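Local coordinates for PilX (Neisseria meningitidis, PDB 2OPE), which is a minor type IV pilin that probably takes its place in the pilus filament and modulates pilus-linked properties such as bacterial aggregation and adhesion, at residues W91-D103 / H110-F123. Residues are numbered along the deposited sequence; the frame is centred on the assembly and turned at random.
Sequences WMNSVGDGYKCRD and HLETLSSDVGCEAF
Trp91 lies between two residues: His110 CA sits over the five-membered ring of its indole, 3.5 Å from the centroid, and the His110 imidazole forms an offset stack with the six-membered ring, planes 19° apart. Tyr99 CD1 lies against the opposite face. At the indole edge, Trp91 NE1 donates nearly in the ring plane to Leu111 O (2.7 Å, N-H...O 160°), while Cys120 SG lies 3.8 Å from Trp91 CD1, an edge-on sulfur-aromatic contact. That sulfur closes the disulfide to Cys101 across a non-hydrogen-bonded antiparallel pair. Either side of it, Arg102 N bonds to Gly119 O, and Lys100 and Glu121 exchange two backbone bonds; Phe123 N to Gly98 O follows. On the sheet face bearing Lys100, its NZ reaches over the Phe123 ring, 3.3 Å from the centroid, in a cation-pi contact, with CE 3.7 Å from the same centroid. Phe123 CG, anti to the backbone N (chi1 -177°), swings the ring there; Tyr13 of helix 5-28 meets it edge-to-face. One water joins Tyr99 OH (2.7 Å) to Glu112 OE2. Further out, Asp103 OD2 bonds Ser106 OG at the start of helix 104-109; a Schellman motif at His110 ends that helix, and His110 ND1 is hydrogen-bonded to Ala107 O. The disulfide brackets the segment called the D-region in type IV pilins, covalently tying strand 120-122, outermost in this chain, to strand 98-101, while the indole pins the chain leaving the helix.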
# COMPACT_ATOMS: atom_id res chain seq x y z
N TRP A 91 -3.74 2.89 -2.83
CA TRP A 91 -2.94 1.72 -3.21
C TRP A 91 -1.79 2.16 -4.11
O TRP A 91 -1.82 3.25 -4.68
CB TRP A 91 -3.78 0.57 -3.84
CG TRP A 91 -4.23 0.82 -5.26
CD1 TRP A 91 -5.32 1.54 -5.66
CD2 TRP A 91 -3.57 0.39 -6.48
NE1 TRP A 91 -5.40 1.57 -7.05
CE2 TRP A 91 -4.32 0.89 -7.57
CE3 TRP A 91 -2.39 -0.33 -6.74
CZ2 TRP A 91 -3.94 0.67 -8.90
CZ3 TRP A 91 -2.04 -0.56 -8.05
CH2 TRP A 91 -2.80 -0.05 -9.12
N MET A 92 -0.78 1.30 -4.24
CA MET A 92 0.31 1.56 -5.18
C MET A 92 1.07 0.29 -5.65
O MET A 92 1.02 -0.78 -5.01
CB MET A 92 1.28 2.67 -4.64
CG MET A 92 1.96 2.30 -3.29
SD MET A 92 3.00 3.55 -2.51
CE MET A 92 1.92 4.96 -2.25
N ASN A 93 1.71 0.45 -6.80
CA ASN A 93 2.64 -0.45 -7.50
C ASN A 93 4.01 -0.50 -6.85
O ASN A 93 4.45 0.54 -6.33
CB ASN A 93 2.96 0.21 -8.92
CG ASN A 93 2.07 -0.31 -9.94
OD1 ASN A 93 1.51 -1.38 -9.70
ND2 ASN A 93 1.83 0.40 -11.04
N SER A 94 4.73 -1.61 -6.98
CA SER A 94 6.18 -1.61 -6.76
C SER A 94 6.90 -0.81 -7.78
O SER A 94 8.07 -0.53 -7.60
CB SER A 94 6.80 -3.00 -6.81
OG SER A 94 6.31 -3.71 -7.91
N VAL A 95 6.22 -0.51 -8.89
CA VAL A 95 6.79 0.26 -10.00
C VAL A 95 6.63 1.78 -9.78
O VAL A 95 7.16 2.59 -10.52
CB VAL A 95 6.12 -0.16 -11.34
CG1 VAL A 95 6.30 0.92 -12.36
CG2 VAL A 95 6.72 -1.46 -11.87
N GLY A 96 5.83 2.16 -8.80
CA GLY A 96 5.74 3.56 -8.41
C GLY A 96 4.46 4.29 -8.75
O GLY A 96 4.30 5.43 -8.36
N ASP A 97 3.53 3.65 -9.46
CA ASP A 97 2.23 4.27 -9.72
C ASP A 97 1.36 4.16 -8.47
O ASP A 97 1.03 3.07 -8.04
CB ASP A 97 1.51 3.61 -10.89
CG ASP A 97 2.41 3.40 -12.08
OD1 ASP A 97 2.45 2.26 -12.59
OD2 ASP A 97 3.08 4.38 -12.50
N GLY A 98 0.98 5.31 -7.92
CA GLY A 98 0.13 5.38 -6.74
C GLY A 98 -1.21 6.05 -6.95
O GLY A 98 -1.39 6.82 -7.90
N TYR A 99 -2.15 5.77 -6.04
CA TYR A 99 -3.55 6.16 -6.25
C TYR A 99 -4.22 6.59 -4.95
O TYR A 99 -3.98 6.01 -3.91
CB TYR A 99 -4.33 5.02 -6.91
CG TYR A 99 -3.78 4.63 -8.26
CD1 TYR A 99 -2.69 3.77 -8.37
CD2 TYR A 99 -4.35 5.12 -9.43
CE1 TYR A 99 -2.15 3.46 -9.62
CE2 TYR A 99 -3.82 4.80 -10.67
CZ TYR A 99 -2.75 3.97 -10.75
OH TYR A 99 -2.26 3.63 -11.98
N LYS A 100 -5.04 7.62 -5.02
CA LYS A 100 -5.89 8.02 -3.90
C LYS A 100 -7.29 7.49 -4.16
O LYS A 100 -7.87 7.76 -5.22
CB LYS A 100 -5.91 9.54 -3.74
CG LYS A 100 -4.61 10.22 -3.09
CD LYS A 100 -5.02 11.59 -2.56
CE LYS A 100 -3.86 12.56 -2.18
NZ LYS A 100 -2.72 11.72 -1.85
N CYS A 101 -7.84 6.74 -3.22
CA CYS A 101 -9.12 6.06 -3.44
C CYS A 101 -10.17 6.57 -2.52
O CYS A 101 -9.86 6.99 -1.39
CB CYS A 101 -9.00 4.56 -3.24
SG CYS A 101 -7.74 3.88 -4.21
N ARG A 102 -11.42 6.53 -3.01
CA ARG A 102 -12.55 7.11 -2.29
C ARG A 102 -13.11 6.14 -1.26
O ARG A 102 -13.80 6.57 -0.36
CB ARG A 102 -13.65 7.62 -3.24
CG ARG A 102 -13.25 8.85 -4.10
CD ARG A 102 -13.06 10.17 -3.31
NE ARG A 102 -14.30 10.59 -2.65
CZ ARG A 102 -14.45 11.65 -1.85
NH1 ARG A 102 -13.43 12.46 -1.56
NH2 ARG A 102 -15.63 11.91 -1.32
N ASP A 103 -12.72 4.86 -1.37
CA ASP A 103 -13.19 3.80 -0.44
C ASP A 103 -12.22 2.64 -0.46
O ASP A 103 -11.57 2.40 -1.49
CB ASP A 103 -14.53 3.26 -0.87
CG ASP A 103 -14.56 2.93 -2.35
OD1 ASP A 103 -14.82 3.84 -3.15
OD2 ASP A 103 -14.29 1.76 -2.74
N HIS A 110 -7.66 -2.19 -6.65
CA HIS A 110 -6.60 -1.55 -7.43
C HIS A 110 -7.18 -0.86 -8.62
O HIS A 110 -6.68 -0.97 -9.73
CB HIS A 110 -5.50 -2.51 -7.91
CG HIS A 110 -4.94 -3.35 -6.82
ND1 HIS A 110 -5.26 -3.15 -5.50
CD2 HIS A 110 -4.09 -4.39 -6.84
CE1 HIS A 110 -4.62 -4.03 -4.74
NE2 HIS A 110 -3.92 -4.80 -5.54
N LEU A 111 -8.28 -0.17 -8.38
CA LEU A 111 -8.89 0.61 -9.44
C LEU A 111 -7.99 1.82 -9.73
O LEU A 111 -7.25 2.29 -8.84
CB LEU A 111 -10.31 1.02 -9.03
CG LEU A 111 -11.34 -0.15 -8.96
CD1 LEU A 111 -12.76 0.35 -8.59
CD2 LEU A 111 -11.42 -1.04 -10.21
N GLU A 112 -8.09 2.31 -10.98
CA GLU A 112 -7.19 3.29 -11.55
C GLU A 112 -7.96 4.56 -11.92
O GLU A 112 -7.36 5.57 -12.17
CB GLU A 112 -6.51 2.71 -12.80
CG GLU A 112 -5.53 1.54 -12.49
CD GLU A 112 -5.12 0.75 -13.74
OE1 GLU A 112 -5.88 0.71 -14.71
OE2 GLU A 112 -4.01 0.21 -13.80
N THR A 113 -9.29 4.51 -11.97
CA THR A 113 -10.08 5.70 -12.30
C THR A 113 -11.26 5.79 -11.35
O THR A 113 -11.54 4.85 -10.63
CB THR A 113 -10.67 5.63 -13.73
OG1 THR A 113 -11.57 4.54 -13.80
CG2 THR A 113 -9.60 5.49 -14.84
N LEU A 114 -11.97 6.91 -11.38
CA LEU A 114 -13.18 7.19 -10.61
C LEU A 114 -14.42 7.04 -11.43
O LEU A 114 -14.41 7.25 -12.65
CB LEU A 114 -13.21 8.65 -10.17
CG LEU A 114 -12.18 9.14 -9.18
CD1 LEU A 114 -12.21 10.66 -9.20
CD2 LEU A 114 -12.42 8.55 -7.76
N SER A 115 -15.53 6.77 -10.75
CA SER A 115 -16.79 6.62 -11.42
C SER A 115 -17.84 6.92 -10.40
O SER A 115 -17.92 6.25 -9.36
CB SER A 115 -16.93 5.19 -11.89
OG SER A 115 -18.09 5.04 -12.66
N SER A 116 -18.64 7.93 -10.70
CA SER A 116 -19.46 8.55 -9.68
C SER A 116 -18.48 8.84 -8.55
O SER A 116 -17.41 9.44 -8.82
CB SER A 116 -20.62 7.65 -9.31
OG SER A 116 -21.45 7.46 -10.48
N ASP A 117 -18.77 8.41 -7.33
CA ASP A 117 -17.81 8.70 -6.26
C ASP A 117 -17.14 7.44 -5.70
O ASP A 117 -16.83 7.36 -4.52
CB ASP A 117 -18.45 9.60 -5.19
CG ASP A 117 -18.67 11.07 -5.72
OD1 ASP A 117 -17.68 11.76 -6.10
OD2 ASP A 117 -19.84 11.52 -5.76
N VAL A 118 -16.89 6.47 -6.59
CA VAL A 118 -16.28 5.19 -6.26
C VAL A 118 -15.03 5.10 -7.12
O VAL A 118 -15.05 5.56 -8.28
CB VAL A 118 -17.23 3.98 -6.66
CG1 VAL A 118 -16.54 2.62 -6.46
CG2 VAL A 118 -18.58 4.06 -5.94
N GLY A 119 -13.95 4.52 -6.58
CA GLY A 119 -12.77 4.24 -7.38
C GLY A 119 -11.60 5.01 -6.85
O GLY A 119 -11.61 5.43 -5.69
N CYS A 120 -10.57 5.20 -7.69
CA CYS A 120 -9.31 5.86 -7.32
C CYS A 120 -8.86 6.82 -8.40
O CYS A 120 -9.27 6.68 -9.58
CB CYS A 120 -8.19 4.83 -7.08
SG CYS A 120 -8.65 3.43 -6.01
N GLU A 121 -8.00 7.78 -8.03
CA GLU A 121 -7.27 8.54 -9.05
C GLU A 121 -5.74 8.56 -8.88
O GLU A 121 -5.24 8.63 -7.74
CB GLU A 121 -7.82 9.95 -9.24
CG GLU A 121 -8.55 10.46 -8.08
CD GLU A 121 -8.94 11.92 -8.21
OE1 GLU A 121 -9.31 12.49 -7.16
OE2 GLU A 121 -8.87 12.50 -9.33
N ALA A 122 -5.03 8.48 -10.01
CA ALA A 122 -3.57 8.58 -10.07
C ALA A 122 -3.09 9.76 -9.26
O ALA A 122 -3.61 10.87 -9.42
CB ALA A 122 -3.12 8.75 -11.51
N PHE A 123 -2.13 9.54 -8.37
CA PHE A 123 -1.57 10.64 -7.60
C PHE A 123 -0.07 10.76 -7.79
O PHE A 123 0.68 10.53 -6.84
CB PHE A 123 -1.88 10.49 -6.12
CG PHE A 123 -1.39 11.65 -5.27
CD1 PHE A 123 -0.52 11.43 -4.22
CD2 PHE A 123 -1.80 12.96 -5.54
CE1 PHE A 123 -0.05 12.50 -3.44
CE2 PHE A 123 -1.36 14.01 -4.75
CZ PHE A 123 -0.47 13.79 -3.71
O HOH W 1 -1.85 1.08 -12.83